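Local coordinates for protein 5-formyl-3-hydroxy-2-methylpyridine 4-carboxylate 5-dehydrogenase (Mesorhizobium japonicum MAFF 303099, PDB 4OM8) that oxidises 5-formyl-3-hydroxy-2-methylpyridine-4-carboxylate with NAD(+) in vitamin B6 degradation, and can also reduce it with NADH to 4-pyridoxic acid, at residues A[109-114]-A[131-136]; A[149-154]-A[179-184]; A[2-7]-A[79-84]; A[19-24]-A[169-174]. All coordinates share one frame; numbering follows the deposited sequence.

Interaction 1: residues A[109-114]-A[131-136]; sequences TIVASD and ERMVGM. With NAD (nicotinamide-adenine-dinucleotide), chain C.
Arg-132 folds back onto Thr-109 through two bends. Its CG stands between the backbone N and the carbonyl carbon (chi1 46°), and the chain bends again at chi2 (68°). NH1 then reaches Thr-109 O at 2.8 Å with a nearly straight bond. The oxygen lies in the guanidinium plane, and the donor meets a lone pair in the carbonyl plane. A second conformer of Arg-132 is deposited, so this grip may be partial. Gly-106 O also accepts from NH1.

Beyond it the strands run parallel, Val-111 beside Met-133 and Ser-113 beside Gly-135. Val-111 N bonds to Arg-132 O at 2.9 Å. Val-134 N, Ser-113 N and Met-136 N continue the ladder. On one face, Ile-110 CG2 meets Val-134 CG1 at 3.9 Å and Ala-112 CB meets Met-136 CB at 3.7 Å. The opposite face carries Val-111 and Met-133.

Asp-114 follows the strand and meets the cofactor. With CG anti to the backbone N, its OD2 lies 3.2 Å from the ribose ring oxygen O4D of NAD, a close approach of two oxygens. Its carbonyl O is 3.2 Å from NAD C6N, a carbon of the nicotinamide ring. OD1 accepts from Trp-138 N, which probably helps to hold the carboxylate. With an alanine here, Trp-138 N would probably lose this acceptor and a gap would open beside the nicotinamide ribose. Strands 110-113 and 133-137 with helix 120-123 make a beta-alpha-beta unit of the Rossmann fold, whose strand ends bind the dinucleotide.

Interaction 2: residues A[149-154]-A[179-184]; sequences EVIAGE and KKDVPG
An inverse gamma turn centred on Asp-181 packs against Ala-152 and Gly-153, in the segment that carries part of strand 147-151 of the NAD-binding domain. The turn lies in the loop that leads from strand 174-178 to helix 187-203. Its Val-182 N to Lys-180 O bond is weak.

Asp-181 carries the direct contact. CB rests on Ala-152 O at 3.6 Å. CG is anti to the backbone N (chi1 -174°), which lays the carboxylate along the other segment. OD2 lies 4.0 Å from Gly-153 CA. The side chain of Ile-151 crosses that of Asp-181 at about a right angle, with CG2 4.2 Å from OD1. The carboxylate takes its bonds outside the pair, from Ile-120 N to OD1 and from Thr-121 OG1 to OD2.

A water makes the second link. It donates to Glu-149 OE1 at 2.8 Å and to Gly-184 O at 2.7 Å. Glu-149 OE1 is also bonded to His-137 ND1, and OE2 accepts from Val-186 N and Glu-187 N.

The direct touch is thus van der Waals, while the polar hold is indirect. Glu-149 is held by several hydrogen bonds and in turn probably orients His-137, which is thought important for catalysis.

Interaction 3: residues A[2-7]-A[79-84]; sequences IRNIAI and GADLVI
The carboxylate of Asp-81 is gripped at OD2 by Arg-3 N and Asn-4 N, from opposite faces. Arg-3 N reaches Asp-81 OD2 at 2.9 Å and Asn-4 N reaches it at 3.0 Å. Both come on the anti side, 26° and 30° out of the plane. Asp-81 CG lies anti to its own carbonyl carbon (chi1 -57°), which turns the group toward these two amides. Two bonds to one oxygen should hold the carboxylate against rotation.

The exchange is returned through the backbone. Asn-4 O accepts from Asp-81 N at 2.8 Å and from Leu-82 N at 3.3 Å. Regular parallel pairing follows, with Ala-6 N on Leu-82 O and Ile-84 N on Ala-6 O, the latter at 2.8 Å.

One face of the pair is apolar. Ile-5 and Leu-82 lie side by side, CD1 to CD2 at 4.1 Å, and Ile-84 CD1 meets Ile-5 CG2 at 4.1 Å. Helix 14-23 covers Ile-7 and Ile-84 here. On the other face, Ala-6 CB touches Val-83 CG2 at 4.2 Å and also meets Ala-80 CB.

These are neighbouring central strands of a Rossmann fold. Strand 4-8 leads into the turn where Thr-12 N and Met-13 N bind NAD.

Interaction 4: residues A[19-24]-A[169-174]; sequences ARLARG and RSIGLL
Ile-171 and Gly-24 make the tight part of this contact. Ile-171 CG2 sits 3.6 Å from Gly-24 CA, where a side chain on the glycine would collide with it. Ile-171 CG1 stands between its backbone N and carbonyl carbon (chi1 62°), which sends CD1 toward helix 14-23. There it meets Leu-21 CD2 at 4.0 Å.

Arg-20 joins the packed side to the wet one. Its chain bends at chi2 (60°) and sets the guanidinium beside the end of helix 158-170. Leu-173 lies over one face of that group, with its CG 4.1 Å from Arg-20 CZ and its CD1 offset toward the rim. NH2 donates to Ile-171 O at 2.8 Å, and the oxygen lies 20° out of the guanidinium plane. With a leucine in its place, Ile-171 O would probably lose this direct bond and Leu-173 the flat group beneath it.

The looser side is bridged by water. One water accepts from Arg-20 NH2 at 2.9 Å, at the edge of the group, and donates to Gly-172 O. Another accepts from Arg-20 NH1 at 2.9 Å and donates to Ile-171 O at 3.0 Å.

Gly-172 is the C-prime residue of the Schellman motif that ends helix 158-170. The contact therefore ties two helix ends together. Leu-21 also packs on strand 4-8, Arg-20 touches Leu-52 of helix 35-54, and Leu-174 starts strand 174-178.

In the fold
Interactions 1 and 3 pair strands of one mixed sheet in the NAD-binding domain, and interaction 2 reaches it through strand 147-151. Interaction 3 pairs strands 4-8 and 82-85. Strand 82-85 is next to 110-113, and 133-137 is next to 147-151, so interaction 1 touches both others. Its centre is 11 Å from each, while the centres of interactions 2 and 3 are 21 Å apart. Interaction 4 lies beside the sheet and touches interaction 3 through Leu-21, which packs on Ile-5, Ile-7 and Ile-84. Along the chain, interactions 3, 1 and 2 follow in series. Interaction 4 encloses interaction 1 and crosses the other two. Early and late parts of the domain are thus joined, and only interaction 1 reaches NAD directly.

Interaction 1: residues A[109-114]-A[131-136]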
# COMPACT_ATOMS: atom_id res chain seq x y z
N THR A 109 -13.76 3.74 -34.40
CA THR A 109 -13.61 2.74 -33.35
C THR A 109 -12.45 3.13 -32.43
O THR A 109 -11.39 3.48 -32.91
CB THR A 109 -13.35 1.35 -33.96
OG1 THR A 109 -14.54 0.92 -34.63
CG2 THR A 109 -12.99 0.33 -32.91
N ILE A 110 -12.65 3.08 -31.12
CA ILE A 110 -11.54 3.35 -30.22
C ILE A 110 -10.70 2.08 -30.08
O ILE A 110 -11.22 0.97 -29.97
CB ILE A 110 -12.03 3.85 -28.84
CG1 ILE A 110 -12.69 5.22 -29.03
CG2 ILE A 110 -10.88 3.94 -27.84
CD1 ILE A 110 -13.35 5.77 -27.81
N VAL A 111 -9.38 2.25 -30.15
CA VAL A 111 -8.47 1.15 -29.91
C VAL A 111 -7.67 1.45 -28.65
O VAL A 111 -6.91 2.41 -28.60
CB VAL A 111 -7.52 0.94 -31.10
CG1 VAL A 111 -6.59 -0.23 -30.82
CG2 VAL A 111 -8.35 0.66 -32.35
N ALA A 112 -7.87 0.63 -27.62
CA ALA A 112 -7.19 0.82 -26.35
C ALA A 112 -6.14 -0.25 -26.15
O ALA A 112 -6.36 -1.40 -26.53
CB ALA A 112 -8.19 0.77 -25.21
N SER A 113 -5.00 0.11 -25.58
CA SER A 113 -4.00 -0.88 -25.19
C SER A 113 -3.99 -1.06 -23.69
O SER A 113 -4.04 -0.08 -22.94
CB SER A 113 -2.61 -0.47 -25.65
OG SER A 113 -1.65 -1.45 -25.24
N ASP A 114 -3.85 -2.32 -23.26
CA ASP A 114 -3.67 -2.67 -21.85
C ASP A 114 -2.19 -2.60 -21.43
O ASP A 114 -1.86 -2.98 -20.31
CB ASP A 114 -4.22 -4.08 -21.60
CG ASP A 114 -4.44 -4.40 -20.12
OD1 ASP A 114 -4.67 -3.49 -19.31
OD2 ASP A 114 -4.45 -5.61 -19.80
N GLU A 131 -5.70 9.36 -33.14
CA GLU A 131 -6.44 10.11 -32.14
C GLU A 131 -7.45 9.25 -31.39
O GLU A 131 -7.87 9.63 -30.29
CB GLU A 131 -7.16 11.31 -32.77
CG GLU A 131 -6.27 12.18 -33.63
CD GLU A 131 -6.17 11.67 -35.06
OE1 GLU A 131 -6.82 10.65 -35.38
OE2 GLU A 131 -5.46 12.30 -35.85
N ARG A 132 -7.85 8.11 -31.96
CA ARG A 132 -8.79 7.22 -31.29
C ARG A 132 -8.07 6.04 -30.61
O ARG A 132 -8.71 5.06 -30.21
CB ARG A 132 -9.87 6.69 -32.26
CG ARG A 132 -9.41 6.17 -33.63
CD ARG A 132 -8.58 4.87 -33.57
NE ARG A 132 -8.14 4.51 -34.93
CZ ARG A 132 -8.85 3.76 -35.77
NH1 ARG A 132 -10.02 3.25 -35.38
NH2 ARG A 132 -8.40 3.52 -36.99
N MET A 133 -6.75 6.15 -30.49
CA MET A 133 -5.99 5.15 -29.72
C MET A 133 -5.57 5.74 -28.38
O MET A 133 -5.16 6.89 -28.29
CB MET A 133 -4.76 4.65 -30.47
CG MET A 133 -3.87 3.79 -29.57
SD MET A 133 -2.61 2.86 -30.43
CE MET A 133 -3.58 1.56 -31.17
N VAL A 134 -5.69 4.92 -27.34
CA VAL A 134 -5.54 5.38 -25.97
C VAL A 134 -5.06 4.23 -25.10
O VAL A 134 -5.25 3.06 -25.46
CB VAL A 134 -6.89 5.93 -25.44
CG1 VAL A 134 -7.95 4.82 -25.37
CG2 VAL A 134 -6.76 6.63 -24.10
N GLY A 135 -4.44 4.54 -23.97
CA GLY A 135 -4.15 3.52 -22.99
C GLY A 135 -5.34 3.28 -22.08
O GLY A 135 -5.97 4.23 -21.61
N MET A 136 -5.68 2.01 -21.86
CA MET A 136 -6.69 1.62 -20.89
C MET A 136 -6.05 0.52 -20.07
O MET A 136 -6.07 -0.66 -20.44
CB MET A 136 -7.97 1.13 -21.58
CG MET A 136 -9.12 0.81 -20.65
SD MET A 136 -10.40 -0.06 -21.56
CE MET A 136 -11.77 0.06 -20.40
PA NAD C . -0.10 -12.97 -21.21
O1A NAD C . 1.28 -13.33 -21.73
O2A NAD C . -0.69 -13.69 -20.00
O5B NAD C . -1.14 -13.12 -22.43
C5B NAD C . -0.84 -12.65 -23.74
C4B NAD C . -1.79 -13.35 -24.71
O4B NAD C . -1.68 -12.74 -26.00
C3B NAD C . -1.42 -14.82 -24.87
O3B NAD C . -2.56 -15.64 -24.57
C2B NAD C . -1.00 -14.94 -26.33
O2B NAD C . -1.31 -16.20 -26.94
C1B NAD C . -1.78 -13.80 -26.96
N9A NAD C . -1.27 -13.31 -28.25
C8A NAD C . 0.01 -13.22 -28.67
N7A NAD C . 0.07 -12.69 -29.92
C5A NAD C . -1.19 -12.43 -30.31
C6A NAD C . -1.84 -11.88 -31.51
N6A NAD C . -1.12 -11.47 -32.58
N1A NAD C . -3.19 -11.79 -31.51
C2A NAD C . -3.93 -12.19 -30.46
N3A NAD C . -3.40 -12.70 -29.34
C4A NAD C . -2.06 -12.85 -29.21
O3 NAD C . -0.11 -11.37 -21.02
PN NAD C . -0.94 -10.53 -19.93
O1N NAD C . -0.26 -10.64 -18.57
O2N NAD C . -2.43 -10.82 -20.02
O5D NAD C . -0.70 -9.03 -20.44
C5D NAD C . -1.21 -8.58 -21.70
C4D NAD C . -0.94 -7.08 -21.80
O4D NAD C . -1.52 -6.47 -20.65
C3D NAD C . 0.54 -6.75 -21.75
O3D NAD C . 0.72 -5.54 -22.49
C2D NAD C . 0.81 -6.45 -20.29
O2D NAD C . 1.88 -5.52 -20.11
C1D NAD C . -0.51 -5.83 -19.86
N1N NAD C . -0.83 -5.97 -18.43
C2N NAD C . -0.45 -7.04 -17.70
C3N NAD C . -0.81 -7.13 -16.36
C7N NAD C . -0.39 -8.28 -15.48
O7N NAD C . -0.17 -9.39 -15.93
N7N NAD C . -0.25 -8.03 -14.18
C4N NAD C . -1.55 -6.11 -15.77
C5N NAD C . -1.93 -5.03 -16.55
C6N NAD C . -1.56 -4.99 -17.89

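Interaction 2: residues A[149-154]-A[179-184]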
# COMPACT_ATOMS: atom_id res chain seq x y z
N GLU A 149 -6.57 2.87 -15.30
CA GLU A 149 -5.93 4.09 -15.78
C GLU A 149 -6.28 4.36 -17.24
O GLU A 149 -6.25 3.45 -18.06
CB GLU A 149 -4.41 4.00 -15.64
CG GLU A 149 -3.91 3.92 -14.19
CD GLU A 149 -2.42 3.75 -14.15
OE1 GLU A 149 -1.93 2.70 -14.61
OE2 GLU A 149 -1.74 4.67 -13.66
N VAL A 150 -6.59 5.62 -17.55
CA VAL A 150 -6.86 6.04 -18.93
C VAL A 150 -5.77 7.02 -19.34
O VAL A 150 -5.61 8.06 -18.69
CB VAL A 150 -8.25 6.69 -19.04
CG1 VAL A 150 -8.56 6.99 -20.50
CG2 VAL A 150 -9.33 5.76 -18.46
N ILE A 151 -5.01 6.69 -20.38
CA ILE A 151 -3.83 7.47 -20.73
C ILE A 151 -3.77 7.92 -22.18
O ILE A 151 -3.59 7.11 -23.09
CB ILE A 151 -2.53 6.69 -20.45
CG1 ILE A 151 -2.59 5.99 -19.09
CG2 ILE A 151 -1.32 7.62 -20.55
CD1 ILE A 151 -2.89 4.49 -19.15
N ALA A 152 -3.85 9.22 -22.40
CA ALA A 152 -3.64 9.75 -23.74
C ALA A 152 -2.18 9.69 -24.17
O ALA A 152 -1.27 10.01 -23.39
CB ALA A 152 -4.12 11.17 -23.81
N GLY A 153 -1.95 9.28 -25.41
CA GLY A 153 -0.66 9.53 -26.04
C GLY A 153 -0.66 10.95 -26.61
O GLY A 153 -1.67 11.65 -26.53
N GLU A 154 0.46 11.36 -27.18
CA GLU A 154 0.59 12.72 -27.69
C GLU A 154 -0.49 13.08 -28.71
O GLU A 154 -0.91 14.24 -28.78
CB GLU A 154 1.98 12.91 -28.29
CG GLU A 154 2.28 14.33 -28.73
CD GLU A 154 2.47 15.29 -27.57
OE1 GLU A 154 2.65 14.82 -26.42
OE2 GLU A 154 2.44 16.51 -27.80
N LYS A 179 -2.53 12.26 -17.18
CA LYS A 179 -2.53 13.44 -18.05
C LYS A 179 -1.25 13.63 -18.83
O LYS A 179 -1.16 14.53 -19.67
CB LYS A 179 -2.82 14.69 -17.22
CG LYS A 179 -4.21 14.67 -16.59
CD LYS A 179 -4.39 15.71 -15.50
CE LYS A 179 -4.85 17.05 -16.04
NZ LYS A 179 -5.10 18.00 -14.92
N LYS A 180 -0.25 12.79 -18.57
CA LYS A 180 0.96 12.76 -19.37
C LYS A 180 1.35 11.30 -19.61
O LYS A 180 1.22 10.45 -18.73
CB LYS A 180 2.11 13.52 -18.68
CG LYS A 180 1.82 15.01 -18.48
CD LYS A 180 3.01 15.75 -17.87
CE LYS A 180 2.61 17.18 -17.52
NZ LYS A 180 3.70 17.93 -16.84
N ASP A 181 1.84 11.04 -20.81
CA ASP A 181 2.26 9.70 -21.21
C ASP A 181 3.66 9.38 -20.66
O ASP A 181 4.62 9.21 -21.42
CB ASP A 181 2.20 9.61 -22.74
CG ASP A 181 2.46 8.23 -23.30
OD1 ASP A 181 2.30 7.21 -22.60
OD2 ASP A 181 2.83 8.18 -24.50
N VAL A 182 3.78 9.32 -19.33
CA VAL A 182 5.06 9.05 -18.68
C VAL A 182 5.28 7.56 -18.48
O VAL A 182 4.32 6.79 -18.40
CB VAL A 182 5.13 9.76 -17.30
CG1 VAL A 182 5.07 11.27 -17.49
CG2 VAL A 182 4.03 9.29 -16.37
N PRO A 183 6.56 7.13 -18.43
CA PRO A 183 6.85 5.70 -18.26
C PRO A 183 6.18 5.14 -17.01
O PRO A 183 6.39 5.67 -15.92
CB PRO A 183 8.38 5.66 -18.15
CG PRO A 183 8.84 6.87 -18.93
CD PRO A 183 7.78 7.93 -18.66
N GLY A 184 5.40 4.07 -17.15
CA GLY A 184 4.75 3.47 -16.01
C GLY A 184 3.47 4.18 -15.57
O GLY A 184 2.90 3.81 -14.56
O HOH W 1 0.76 2.19 -14.31

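Interaction 3: residues A[2-7]-A[79-84]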
# COMPACT_ATOMS: atom_id res chain seq x y z
N ILE A 2 -20.15 3.28 -27.37
CA ILE A 2 -19.55 1.95 -27.19
C ILE A 2 -20.55 0.94 -26.63
O ILE A 2 -20.95 1.01 -25.46
CB ILE A 2 -18.32 2.01 -26.26
CG1 ILE A 2 -17.25 2.91 -26.88
CG2 ILE A 2 -17.79 0.61 -26.02
CD1 ILE A 2 -16.11 3.21 -25.92
N ARG A 3 -20.93 -0.01 -27.48
CA ARG A 3 -21.78 -1.13 -27.09
C ARG A 3 -21.07 -2.46 -27.33
O ARG A 3 -21.31 -3.44 -26.63
CB ARG A 3 -23.10 -1.11 -27.87
CG ARG A 3 -23.89 0.18 -27.78
CD ARG A 3 -24.45 0.40 -26.38
NE ARG A 3 -25.57 1.35 -26.42
CZ ARG A 3 -25.96 2.09 -25.38
NH1 ARG A 3 -25.31 2.03 -24.22
NH2 ARG A 3 -26.98 2.93 -25.53
N ASN A 4 -20.22 -2.49 -28.35
CA ASN A 4 -19.60 -3.73 -28.79
C ASN A 4 -18.10 -3.67 -28.60
O ASN A 4 -17.44 -2.77 -29.12
CB ASN A 4 -19.95 -4.01 -30.25
CG ASN A 4 -21.45 -4.00 -30.50
OD1 ASN A 4 -22.22 -4.53 -29.70
ND2 ASN A 4 -21.87 -3.39 -31.60
N ILE A 5 -17.57 -4.61 -27.82
CA ILE A 5 -16.17 -4.61 -27.48
C ILE A 5 -15.51 -5.88 -28.00
O ILE A 5 -16.07 -6.98 -27.89
CB ILE A 5 -15.98 -4.50 -25.96
CG1 ILE A 5 -16.60 -3.18 -25.47
CG2 ILE A 5 -14.48 -4.60 -25.60
CD1 ILE A 5 -16.53 -2.97 -23.97
N ALA A 6 -14.33 -5.73 -28.59
CA ALA A 6 -13.48 -6.86 -28.92
C ALA A 6 -12.25 -6.81 -28.02
O ALA A 6 -11.69 -5.74 -27.82
CB ALA A 6 -13.05 -6.84 -30.39
N ILE A 7 -11.86 -7.96 -27.49
CA ILE A 7 -10.60 -8.11 -26.77
C ILE A 7 -9.65 -9.00 -27.56
O ILE A 7 -10.02 -10.11 -27.97
CB ILE A 7 -10.82 -8.68 -25.35
CG1 ILE A 7 -11.68 -7.71 -24.53
CG2 ILE A 7 -9.48 -8.93 -24.67
CD1 ILE A 7 -12.21 -8.26 -23.23
N GLY A 79 -17.75 -4.90 -36.31
CA GLY A 79 -18.68 -3.98 -35.69
C GLY A 79 -18.25 -3.48 -34.32
O GLY A 79 -19.05 -2.90 -33.59
N ALA A 80 -16.98 -3.67 -33.98
CA ALA A 80 -16.52 -3.23 -32.66
C ALA A 80 -16.54 -1.71 -32.55
O ALA A 80 -16.16 -1.00 -33.50
CB ALA A 80 -15.12 -3.76 -32.38
N ASP A 81 -16.98 -1.23 -31.39
CA ASP A 81 -16.89 0.19 -31.04
C ASP A 81 -15.61 0.47 -30.28
O ASP A 81 -15.13 1.61 -30.25
CB ASP A 81 -18.09 0.61 -30.20
CG ASP A 81 -19.40 0.34 -30.90
OD1 ASP A 81 -19.51 0.70 -32.10
OD2 ASP A 81 -20.30 -0.22 -30.26
N LEU A 82 -15.09 -0.57 -29.63
CA LEU A 82 -13.86 -0.50 -28.85
C LEU A 82 -13.14 -1.82 -29.04
O LEU A 82 -13.76 -2.88 -28.88
CB LEU A 82 -14.16 -0.25 -27.37
CG LEU A 82 -13.01 -0.47 -26.37
CD1 LEU A 82 -11.91 0.56 -26.57
CD2 LEU A 82 -13.52 -0.42 -24.92
N VAL A 83 -11.87 -1.75 -29.43
CA VAL A 83 -11.01 -2.93 -29.42
C VAL A 83 -9.98 -2.71 -28.33
O VAL A 83 -9.27 -1.71 -28.34
CB VAL A 83 -10.30 -3.17 -30.76
CG1 VAL A 83 -9.39 -4.40 -30.67
CG2 VAL A 83 -11.31 -3.29 -31.90
N ILE A 84 -9.91 -3.65 -27.39
CA ILE A 84 -8.89 -3.61 -26.35
C ILE A 84 -7.80 -4.58 -26.74
O ILE A 84 -8.01 -5.80 -26.76
CB ILE A 84 -9.46 -3.97 -24.97
CG1 ILE A 84 -10.57 -2.99 -24.59
CG2 ILE A 84 -8.35 -3.97 -23.92
CD1 ILE A 84 -11.30 -3.38 -23.33

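Interaction 4: residues A[19-24]-A[169-174]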
# COMPACT_ATOMS: atom_id res chain seq x y z
N ALA A 19 -15.30 -10.89 -18.72
CA ALA A 19 -16.41 -11.11 -17.81
C ALA A 19 -16.90 -9.79 -17.19
O ALA A 19 -18.11 -9.55 -17.11
CB ALA A 19 -16.02 -12.08 -16.72
N ARG A 20 -15.97 -8.93 -16.78
CA ARG A 20 -16.36 -7.71 -16.08
C ARG A 20 -17.05 -6.75 -17.02
O ARG A 20 -18.00 -6.07 -16.63
CB ARG A 20 -15.14 -7.03 -15.45
CG ARG A 20 -15.50 -5.75 -14.69
CD ARG A 20 -16.47 -6.08 -13.58
NE ARG A 20 -16.94 -4.92 -12.83
CZ ARG A 20 -18.01 -4.19 -13.16
NH1 ARG A 20 -18.70 -4.48 -14.27
NH2 ARG A 20 -18.38 -3.17 -12.40
N LEU A 21 -16.55 -6.65 -18.25
CA LEU A 21 -17.19 -5.79 -19.23
C LEU A 21 -18.58 -6.29 -19.60
O LEU A 21 -19.52 -5.50 -19.69
CB LEU A 21 -16.31 -5.69 -20.49
CG LEU A 21 -15.01 -4.90 -20.26
CD1 LEU A 21 -14.07 -5.08 -21.46
CD2 LEU A 21 -15.31 -3.42 -20.04
N ALA A 22 -18.73 -7.60 -19.79
CA ALA A 22 -20.05 -8.14 -20.09
C ALA A 22 -21.03 -7.93 -18.95
O ALA A 22 -22.21 -7.70 -19.18
CB ALA A 22 -19.95 -9.61 -20.42
N ARG A 23 -20.53 -8.01 -17.72
CA ARG A 23 -21.39 -7.81 -16.56
C ARG A 23 -21.93 -6.38 -16.53
O ARG A 23 -22.98 -6.10 -15.94
CB ARG A 23 -20.61 -8.13 -15.27
CG ARG A 23 -21.45 -8.17 -13.98
CD ARG A 23 -22.48 -9.29 -14.01
NE ARG A 23 -21.86 -10.61 -14.06
CZ ARG A 23 -21.77 -11.43 -13.01
NH1 ARG A 23 -22.24 -11.05 -11.83
NH2 ARG A 23 -21.20 -12.62 -13.14
N GLY A 24 -21.22 -5.46 -17.18
CA GLY A 24 -21.68 -4.08 -17.31
C GLY A 24 -22.70 -3.88 -18.42
O GLY A 24 -23.18 -2.77 -18.63
N ARG A 169 -16.77 4.47 -15.82
CA ARG A 169 -17.71 4.92 -14.79
C ARG A 169 -19.10 4.32 -14.98
O ARG A 169 -19.76 3.92 -14.02
CB ARG A 169 -17.78 6.45 -14.82
CG ARG A 169 -18.40 7.12 -13.61
CD ARG A 169 -18.38 8.63 -13.81
NE ARG A 169 -18.28 8.94 -15.24
CZ ARG A 169 -18.31 10.17 -15.75
NH1 ARG A 169 -18.45 11.22 -14.95
NH2 ARG A 169 -18.21 10.34 -17.07
N SER A 170 -19.55 4.24 -16.23
CA SER A 170 -20.91 3.76 -16.51
C SER A 170 -21.19 2.35 -16.04
O SER A 170 -22.34 1.99 -15.81
CB SER A 170 -21.22 3.85 -18.01
OG SER A 170 -20.62 2.78 -18.73
N ILE A 171 -20.16 1.52 -15.92
CA ILE A 171 -20.37 0.16 -15.45
C ILE A 171 -19.94 -0.02 -13.99
O ILE A 171 -19.88 -1.13 -13.49
CB ILE A 171 -19.65 -0.87 -16.35
CG1 ILE A 171 -18.13 -0.66 -16.33
CG2 ILE A 171 -20.19 -0.81 -17.78
CD1 ILE A 171 -17.38 -1.75 -17.09
N GLY A 172 -19.67 1.10 -13.31
CA GLY A 172 -19.43 1.08 -11.88
C GLY A 172 -17.98 0.96 -11.47
O GLY A 172 -17.68 0.68 -10.31
N LEU A 173 -17.07 1.13 -12.42
CA LEU A 173 -15.64 1.04 -12.12
C LEU A 173 -15.06 2.44 -11.91
O LEU A 173 -15.77 3.44 -12.01
CB LEU A 173 -14.92 0.29 -13.24
CG LEU A 173 -15.26 -1.20 -13.27
CD1 LEU A 173 -14.58 -1.89 -14.44
CD2 LEU A 173 -14.89 -1.87 -11.94
N LEU A 174 -13.78 2.49 -11.57
CA LEU A 174 -13.15 3.73 -11.14
C LEU A 174 -12.03 4.13 -12.08
O LEU A 174 -10.90 3.63 -11.97
CB LEU A 174 -12.61 3.58 -9.72
CG LEU A 174 -13.59 3.05 -8.67
CD1 LEU A 174 -12.86 2.78 -7.36
CD2 LEU A 174 -14.71 4.04 -8.44
O HOH W 2 -17.69 -2.48 -9.69
O HOH W 3 -21.41 -3.60 -14.07